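Local coordinates for protein Cow rumen GH26 endo-mannanase (PDB 6UEH) that probably hydrolyses internal beta-1,4-mannosidic bonds of mannans such as galactomannan, as a ruminal family 26 endo-mannanase, at residues 203-207 / 220-224; 211-215 / 255-261. All blocks are in the same frame, centred on the assembly; numbering follows the deposited sequence.

Contact 1: residues 203-207 / 220-224; sequences RGFDF and TTERV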
ATOM      1  N   ARG A 203      -7.681  -2.852 -15.682  1.00 16.92           N
ATOM      2  CA  ARG A 203      -9.075  -3.075 -15.316  1.00 15.31           C
ATOM      3  C   ARG A 203      -9.154  -4.090 -14.180  1.00 15.57           C
ATOM      4  O   ARG A 203      -8.492  -5.127 -14.219  1.00 15.08           O
ATOM      5  CB  ARG A 203      -9.885  -3.547 -16.527  1.00 15.64           C
ATOM      6  CG  ARG A 203     -11.370  -3.767 -16.255  1.00 18.27           C
ATOM      7  CD  ARG A 203     -12.158  -3.805 -17.562  1.00 18.13           C
ATOM      8  NE  ARG A 203     -13.572  -4.110 -17.361  1.00 18.10           N
ATOM      9  CZ  ARG A 203     -14.544  -3.718 -18.181  1.00 19.16           C
ATOM     10  NH1 ARG A 203     -14.257  -2.989 -19.251  1.00 16.88           N
ATOM     11  NH2 ARG A 203     -15.805  -4.041 -17.924  1.00 16.84           N
ATOM     12  N   GLY A 204      -9.948  -3.772 -13.162  1.00 15.01           N
ATOM     13  CA  GLY A 204     -10.090  -4.638 -12.007  1.00 14.85           C
ATOM     14  C   GLY A 204     -11.319  -5.520 -12.099  1.00 15.04           C
ATOM     15  O   GLY A 204     -12.408  -5.052 -12.434  1.00 15.23           O
ATOM     16  N   PHE A 205     -11.137  -6.804 -11.802  1.00 16.25           N
ATOM     17  CA  PHE A 205     -12.216  -7.781 -11.857  1.00 15.20           C
ATOM     18  C   PHE A 205     -12.363  -8.481 -10.509  1.00 17.27           C
ATOM     19  O   PHE A 205     -11.650  -8.164  -9.558  1.00 14.88           O
ATOM     20  CB  PHE A 205     -11.959  -8.818 -12.957  1.00 15.36           C
ATOM     21  CG  PHE A 205     -11.751  -8.225 -14.328  1.00 15.52           C
ATOM     22  CD1 PHE A 205     -10.491  -7.818 -14.740  1.00 17.31           C
ATOM     23  CD2 PHE A 205     -12.810  -8.099 -15.213  1.00 15.80           C
ATOM     24  CE1 PHE A 205     -10.294  -7.284 -16.005  1.00 17.62           C
ATOM     25  CE2 PHE A 205     -12.622  -7.568 -16.478  1.00 18.26           C
ATOM     26  CZ  PHE A 205     -11.363  -7.164 -16.875  1.00 18.37           C
ATOM     27  N   ASP A 206     -13.284  -9.437 -10.434  1.00 17.88           N
ATOM     28  CA  ASP A 206     -13.474 -10.231  -9.220  1.00 17.99           C
ATOM     29  C   ASP A 206     -14.154 -11.556  -9.550  1.00 17.98           C
ATOM     30  O   ASP A 206     -15.123 -11.588 -10.306  1.00 15.72           O
ATOM     31  CB  ASP A 206     -14.301  -9.461  -8.186  1.00 17.42           C
ATOM     32  CG  ASP A 206     -14.070  -9.957  -6.766  1.00 17.80           C
ATOM     33  OD1 ASP A 206     -14.458 -11.105  -6.460  1.00 16.73           O
ATOM     34  OD2 ASP A 206     -13.505  -9.193  -5.955  1.00 17.68           O
ATOM     35  N   PHE A 207     -13.649 -12.642  -8.970  1.00 15.46           N
ATOM     36  CA  PHE A 207     -14.141 -13.980  -9.284  1.00 15.70           C
ATOM     37  C   PHE A 207     -15.079 -14.549  -8.223  1.00 16.44           C
ATOM     38  O   PHE A 207     -15.272 -15.761  -8.152  1.00 17.31           O
ATOM     39  CB  PHE A 207     -12.964 -14.939  -9.486  1.00 17.80           C
ATOM     40  CG  PHE A 207     -12.194 -14.690 -10.749  1.00 17.98           C
ATOM     41  CD1 PHE A 207     -12.625 -15.223 -11.952  1.00 17.67           C
ATOM     42  CD2 PHE A 207     -11.045 -13.917 -10.736  1.00 18.11           C
ATOM     43  CE1 PHE A 207     -11.925 -14.990 -13.120  1.00 15.87           C
ATOM     44  CE2 PHE A 207     -10.340 -13.684 -11.900  1.00 16.53           C
ATOM     45  CZ  PHE A 207     -10.781 -14.221 -13.093  1.00 15.68           C
ATOM     46  N   THR A 220     -17.167 -12.788 -16.104  1.00 17.54           N
ATOM     47  CA  THR A 220     -15.932 -12.096 -15.742  1.00 16.43           C
ATOM     48  C   THR A 220     -14.762 -12.562 -16.609  1.00 15.67           C
ATOM     49  O   THR A 220     -14.022 -11.744 -17.148  1.00 14.99           O
ATOM     50  CB  THR A 220     -15.577 -12.304 -14.253  1.00 15.27           C
ATOM     51  OG1 THR A 220     -16.479 -11.550 -13.433  1.00 14.38           O
ATOM     52  CG2 THR A 220     -14.150 -11.845 -13.968  1.00 14.28           C
ATOM     53  N   THR A 221     -14.615 -13.877 -16.745  1.00 15.08           N
ATOM     54  CA  THR A 221     -13.514 -14.463 -17.506  1.00 15.67           C
ATOM     55  C   THR A 221     -13.495 -13.973 -18.952  1.00 16.93           C
ATOM     56  O   THR A 221     -12.436 -13.646 -19.488  1.00 16.95           O
ATOM     57  CB  THR A 221     -13.585 -16.002 -17.484  1.00 16.45           C
ATOM     58  OG1 THR A 221     -13.563 -16.457 -16.125  1.00 16.45           O
ATOM     59  CG2 THR A 221     -12.405 -16.609 -18.237  1.00 16.95           C
ATOM     60  N   GLU A 222     -14.667 -13.908 -19.576  1.00 17.30           N
ATOM     61  CA  GLU A 222     -14.771 -13.386 -20.933  1.00 17.36           C
ATOM     62  C   GLU A 222     -14.348 -11.918 -20.998  1.00 17.03           C
ATOM     63  O   GLU A 222     -13.640 -11.515 -21.919  1.00 17.11           O
ATOM     64  CB  GLU A 222     -16.195 -13.547 -21.469  1.00 19.00           C
ATOM     65  CG  GLU A 222     -16.563 -14.972 -21.871  1.00 23.16           C
ATOM     66  CD  GLU A 222     -16.932 -15.854 -20.688  1.00 22.47           C
ATOM     67  OE1 GLU A 222     -16.904 -15.369 -19.538  1.00 20.38           O
ATOM     68  OE2 GLU A 222     -17.258 -17.041 -20.914  1.00 20.81           O
ATOM     69  N   ARG A 223     -14.772 -11.121 -20.021  1.00 16.08           N
ATOM     70  CA  ARG A 223     -14.420  -9.703 -20.014  1.00 16.89           C
ATOM     71  C   ARG A 223     -12.928  -9.496 -19.760  1.00 15.50           C
ATOM     72  O   ARG A 223     -12.339  -8.545 -20.267  1.00 15.82           O
ATOM     73  CB  ARG A 223     -15.248  -8.938 -18.976  1.00 17.13           C
ATOM     74  CG  ARG A 223     -16.708  -8.742 -19.380  1.00 19.13           C
ATOM     75  CD  ARG A 223     -17.438  -7.774 -18.452  1.00 18.35           C
ATOM     76  NE  ARG A 223     -17.395  -8.215 -17.060  1.00 19.67           N
ATOM     77  CZ  ARG A 223     -18.214  -9.121 -16.537  1.00 19.58           C
ATOM     78  NH1 ARG A 223     -19.143  -9.694 -17.291  1.00 18.52           N
ATOM     79  NH2 ARG A 223     -18.097  -9.463 -15.261  1.00 19.09           N
ATOM     80  N   VAL A 224     -12.317 -10.387 -18.984  1.00 14.05           N
ATOM     81  CA  VAL A 224     -10.873 -10.326 -18.767  1.00 18.09           C
ATOM     82  C   VAL A 224     -10.139 -10.588 -20.079  1.00 18.19           C
ATOM     83  O   VAL A 224      -9.205  -9.868 -20.439  1.00 13.98           O
ATOM     84  CB  VAL A 224     -10.405 -11.340 -17.706  1.00 18.35           C
ATOM     85  CG1 VAL A 224      -8.884 -11.380 -17.643  1.00 18.40           C
ATOM     86  CG2 VAL A 224     -10.986 -10.994 -16.343  1.00 17.80           C
TER
HETATM   87  O   HOH W   1     -15.484  -9.098 -12.428  1.00 14.16           O

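Contact 2: residues 211-215 / 255-261; sequences NPLYG and KVDWQQC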
ATOM      1  N   ASN A 211     -18.509 -19.508  -7.173  1.00 18.20           N
ATOM      2  CA  ASN A 211     -18.381 -20.140  -5.858  1.00 18.70           C
ATOM      3  C   ASN A 211     -19.335 -21.332  -5.692  1.00 18.71           C
ATOM      4  O   ASN A 211     -20.285 -21.477  -6.458  1.00 18.62           O
ATOM      5  CB  ASN A 211     -18.630 -19.102  -4.759  1.00 17.89           C
ATOM      6  CG  ASN A 211     -20.070 -18.640  -4.712  1.00 18.16           C
ATOM      7  OD1 ASN A 211     -20.929 -19.312  -4.138  1.00 17.88           O
ATOM      8  ND2 ASN A 211     -20.343 -17.484  -5.310  1.00 17.63           N
ATOM      9  N   PRO A 212     -19.078 -22.197  -4.694  1.00 18.90           N
ATOM     10  CA  PRO A 212     -19.912 -23.395  -4.520  1.00 19.33           C
ATOM     11  C   PRO A 212     -21.250 -23.172  -3.810  1.00 21.03           C
ATOM     12  O   PRO A 212     -21.992 -24.139  -3.632  1.00 22.84           O
ATOM     13  CB  PRO A 212     -19.024 -24.317  -3.669  1.00 18.94           C
ATOM     14  CG  PRO A 212     -17.642 -23.749  -3.769  1.00 19.42           C
ATOM     15  CD  PRO A 212     -17.847 -22.278  -3.891  1.00 19.18           C
ATOM     16  N   LEU A 213     -21.555 -21.937  -3.420  1.00 20.95           N
ATOM     17  CA  LEU A 213     -22.739 -21.665  -2.606  1.00 21.35           C
ATOM     18  C   LEU A 213     -23.912 -21.116  -3.414  1.00 21.59           C
ATOM     19  O   LEU A 213     -25.032 -21.617  -3.322  1.00 21.68           O
ATOM     20  CB  LEU A 213     -22.387 -20.686  -1.485  1.00 21.58           C
ATOM     21  CG  LEU A 213     -21.324 -21.178  -0.501  1.00 20.68           C
ATOM     22  CD1 LEU A 213     -20.979 -20.100   0.512  1.00 20.84           C
ATOM     23  CD2 LEU A 213     -21.794 -22.444   0.203  1.00 20.50           C
ATOM     24  N   TYR A 214     -23.646 -20.075  -4.195  1.00 21.26           N
ATOM     25  CA  TYR A 214     -24.668 -19.439  -5.017  1.00 21.37           C
ATOM     26  C   TYR A 214     -24.090 -19.125  -6.391  1.00 22.09           C
ATOM     27  O   TYR A 214     -24.525 -18.191  -7.066  1.00 22.82           O
ATOM     28  CB  TYR A 214     -25.186 -18.164  -4.344  1.00 21.91           C
ATOM     29  CG  TYR A 214     -24.090 -17.203  -3.930  1.00 21.03           C
ATOM     30  CD1 TYR A 214     -23.469 -17.319  -2.692  1.00 20.80           C
ATOM     31  CD2 TYR A 214     -23.675 -16.183  -4.776  1.00 21.25           C
ATOM     32  CE1 TYR A 214     -22.466 -16.448  -2.309  1.00 21.29           C
ATOM     33  CE2 TYR A 214     -22.670 -15.303  -4.400  1.00 20.90           C
ATOM     34  CZ  TYR A 214     -22.070 -15.441  -3.166  1.00 21.72           C
ATOM     35  OH  TYR A 214     -21.070 -14.572  -2.785  1.00 23.26           O
ATOM     36  N   GLY A 215     -23.108 -19.923  -6.795  1.00 21.91           N
ATOM     37  CA  GLY A 215     -22.336 -19.659  -7.993  1.00 22.17           C
ATOM     38  C   GLY A 215     -23.127 -19.550  -9.277  1.00 23.06           C
ATOM     39  O   GLY A 215     -24.103 -20.271  -9.491  1.00 23.69           O
ATOM     40  N   LYS A 255     -27.149 -25.613  -1.469  1.00 33.81           N
ATOM     41  CA  LYS A 255     -27.415 -24.311  -2.056  1.00 35.14           C
ATOM     42  C   LYS A 255     -27.664 -23.310  -0.941  1.00 34.17           C
ATOM     43  O   LYS A 255     -28.593 -23.472  -0.149  1.00 35.65           O
ATOM     44  CB  LYS A 255     -28.621 -24.367  -2.996  1.00 40.78           C
ATOM     45  CG  LYS A 255     -28.293 -24.642  -4.457  1.00 43.78           C
ATOM     46  CD  LYS A 255     -26.857 -24.283  -4.806  1.00 44.39           C
ATOM     47  CE  LYS A 255     -26.599 -24.448  -6.295  1.00 46.46           C
ATOM     48  NZ  LYS A 255     -27.512 -25.449  -6.916  1.00 50.23           N
ATOM     49  N   VAL A 256     -26.823 -22.286  -0.865  1.00 32.04           N
ATOM     50  CA  VAL A 256     -26.981 -21.247   0.143  1.00 30.81           C
ATOM     51  C   VAL A 256     -27.140 -19.888  -0.527  1.00 30.96           C
ATOM     52  O   VAL A 256     -26.247 -19.445  -1.248  1.00 29.80           O
ATOM     53  CB  VAL A 256     -25.780 -21.202   1.113  1.00 28.53           C
ATOM     54  CG1 VAL A 256     -26.091 -20.300   2.296  1.00 29.43           C
ATOM     55  CG2 VAL A 256     -25.422 -22.599   1.591  1.00 28.09           C
ATOM     56  N   ASP A 257     -28.280 -19.237  -0.298  1.00 32.81           N
ATOM     57  CA  ASP A 257     -28.518 -17.901  -0.834  1.00 34.20           C
ATOM     58  C   ASP A 257     -27.417 -16.958  -0.373  1.00 31.70           C
ATOM     59  O   ASP A 257     -26.925 -17.080   0.749  1.00 31.13           O
ATOM     60  CB  ASP A 257     -29.881 -17.362  -0.396  1.00 39.30           C
ATOM     61  CG  ASP A 257     -31.030 -18.247  -0.832  1.00 43.31           C
ATOM     62  OD1 ASP A 257     -30.899 -18.942  -1.862  1.00 44.07           O
ATOM     63  OD2 ASP A 257     -32.070 -18.243  -0.142  1.00 46.03           O
ATOM     64  N   TRP A 258     -27.031 -16.020  -1.234  1.00 39.16           N
ATOM     65  CA  TRP A 258     -25.914 -15.134  -0.925  1.00 37.34           C
ATOM     66  C   TRP A 258     -26.197 -14.294   0.319  1.00 35.69           C
ATOM     67  O   TRP A 258     -25.272 -13.890   1.022  1.00 32.62           O
ATOM     68  CB  TRP A 258     -25.586 -14.231  -2.122  1.00 40.65           C
ATOM     69  CG  TRP A 258     -26.633 -13.218  -2.453  1.00 46.55           C
ATOM     70  CD1 TRP A 258     -27.654 -13.355  -3.348  1.00 50.70           C
ATOM     71  CD2 TRP A 258     -26.753 -11.898  -1.906  1.00 48.99           C
ATOM     72  NE1 TRP A 258     -28.408 -12.206  -3.384  1.00 54.63           N
ATOM     73  CE2 TRP A 258     -27.875 -11.296  -2.509  1.00 53.74           C
ATOM     74  CE3 TRP A 258     -26.021 -11.168  -0.962  1.00 47.67           C
ATOM     75  CZ2 TRP A 258     -28.285 -10.000  -2.201  1.00 57.34           C
ATOM     76  CZ3 TRP A 258     -26.430  -9.882  -0.656  1.00 51.05           C
ATOM     77  CH2 TRP A 258     -27.550  -9.311  -1.274  1.00 55.67           C
ATOM     78  N   GLN A 259     -27.475 -14.059   0.604  1.00 38.39           N
ATOM     79  CA  GLN A 259     -27.869 -13.322   1.801  1.00 39.48           C
ATOM     80  C   GLN A 259     -27.472 -14.079   3.067  1.00 36.32           C
ATOM     81  O   GLN A 259     -27.301 -13.480   4.128  1.00 36.01           O
ATOM     82  CB  GLN A 259     -29.377 -13.055   1.808  1.00 44.86           C
ATOM     83  CG  GLN A 259     -29.951 -12.651   0.462  1.00 50.22           C
ATOM     84  CD  GLN A 259     -30.517 -13.832  -0.303  1.00 52.42           C
ATOM     85  OE1 GLN A 259     -31.459 -14.486   0.150  1.00 55.22           O
ATOM     86  NE2 GLN A 259     -29.941 -14.117  -1.462  1.00 51.51           N
ATOM     87  N   GLN A 260     -27.334 -15.396   2.949  1.00 34.43           N
ATOM     88  CA  GLN A 260     -26.930 -16.233   4.075  1.00 32.31           C
ATOM     89  C   GLN A 260     -25.441 -16.548   4.018  1.00 29.55           C
ATOM     90  O   GLN A 260     -24.946 -17.407   4.749  1.00 29.07           O
ATOM     91  CB  GLN A 260     -27.740 -17.531   4.106  1.00 33.76           C
ATOM     92  CG  GLN A 260     -29.082 -17.411   4.809  1.00 38.02           C
ATOM     93  CD  GLN A 260     -30.013 -16.427   4.133  1.00 43.03           C
ATOM     94  OE1 GLN A 260     -30.396 -16.613   2.979  1.00 46.09           O
ATOM     95  NE2 GLN A 260     -30.379 -15.369   4.848  1.00 44.30           N
ATOM     96  N   CYS A 261     -24.731 -15.851   3.139  1.00 26.84           N
ATOM     97  CA  CYS A 261     -23.285 -15.992   3.038  1.00 24.21           C
ATOM     98  C   CYS A 261     -22.606 -14.703   3.476  1.00 24.35           C
ATOM     99  O   CYS A 261     -23.244 -13.653   3.562  1.00 26.50           O
ATOM    100  CB  CYS A 261     -22.876 -16.352   1.611  1.00 24.14           C
ATOM    101  SG  CYS A 261     -23.639 -17.864   0.990  1.00 25.32           S
TER

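Contact 1: residues 203-207 / 220-224
Val224 sets one methyl squarely on the ring of Phe205. Its CG2 lies 3.4 Å from the centroid of the Phe205 ring and only 9° off the ring normal, a CH-pi contact over the middle of the face. CG2 stands beside its own backbone N and anti to the carbonyl carbon, which turns this branch to the ring. Thr220 presses in next to it: its CG2 is 3.9 Å from Phe205 CB. Thr220 CG2 also covers one face of Phe207, 4.2 Å from that ring's centroid and nearer the rim. Thr221 OG1, hydrogen-bonded to Gln295, meets Phe207 at the ring edge. This half is the tightly packed one.

The other half is polar and looser. A water accepts from Asp206 N at 3.0 Å and donates to Thr220 OG1 at 2.8 Å. Thr220 OG1 is also hydrogen-bonded to Asp218. Beyond the water, Arg203 NH2 comes only within 4.1 Å of Arg223 CD. The two guanidinium groups are near each other, but both form salt bridges with Glu175, which probably offsets their like charge. Arg223 NH1 also bonds Asp218 O.

The pair belongs to a beta-alpha-beta unit of the TIM barrel. Residues 203-206 and 220-224 run nearly antiparallel, at 160°. Strand 234-238 flanks Phe205 through Ala235 and Ala237, and helix 280-301 packs on Thr221, Val224 and Phe207.

Contact 2: residues 211-215 / 255-261
Tyr214 offers a flat face to Trp258 where two loops of the TIM-barrel domain meet. One loop follows strand 202-206, and the other follows strand 243-244. The bump is Trp258 CB. It sits 3.6 Å from the centroid of the Tyr214 ring, almost on the ring normal, so this CH-pi contact is centred on the face. The indole itself swings outward, and the edge of its five-membered ring is turned to the same face in a T-shaped pair, planes at 62°. With chi1 of 52°, Tyr214 CG lies between its backbone N and carbonyl carbon, and the ring is held between Trp258 CB and Asn211 ND2. The amide nitrogen lies over the opposite face, offset toward the rim, and is hydrogen-bonded to Met208 O. An alanine in place of Tyr214 would remove the ring between them and would probably leave Trp258 CB and Asn211 ND2 facing a gap.

Cys261 fills the notch between Leu213 and Tyr214. Its sulfur is at the edge of the tyrosine ring, 3.7 Å from Tyr214 CD1. SG also meets the methyl Leu213 CD1 at 3.5 Å. The second leucine methyl, CD2, lies alongside Val256 CG2, the two side chains pointing the same way. Leu213 also packs on Tyr284 of helix 280-301.

The 211-215 loop is shaped by an Asx turn. Asn211 OD1 accepts from both Leu213 N and Tyr214 N, each at 2.8 Å. The loops are tied by one backbone bond: Val256 N donates to Leu213 O at 3.1 Å, from above the carbonyl plane and at an N-H...O angle of 157°.

Overall arrangement
Both contacts lie in the family 26 catalytic domain, their centres about 20 Å apart. Contact 1 is core. It joins a barrel strand to the helix that follows it, and most of its touching residues are buried. Contact 2 is nearer the surface. It joins two loops and is only partly buried. The 211-215 loop is part of the connection between strand 202-206 and helix 220-230, the two elements of contact 1. Helix 280-301 packs against residues of each. Their chemistry differs with place. Contact 1 relies on methyls over phenylalanine rings and a bridging water. Contact 2 adds a direct backbone bond, a sulfur and an aromatic pair.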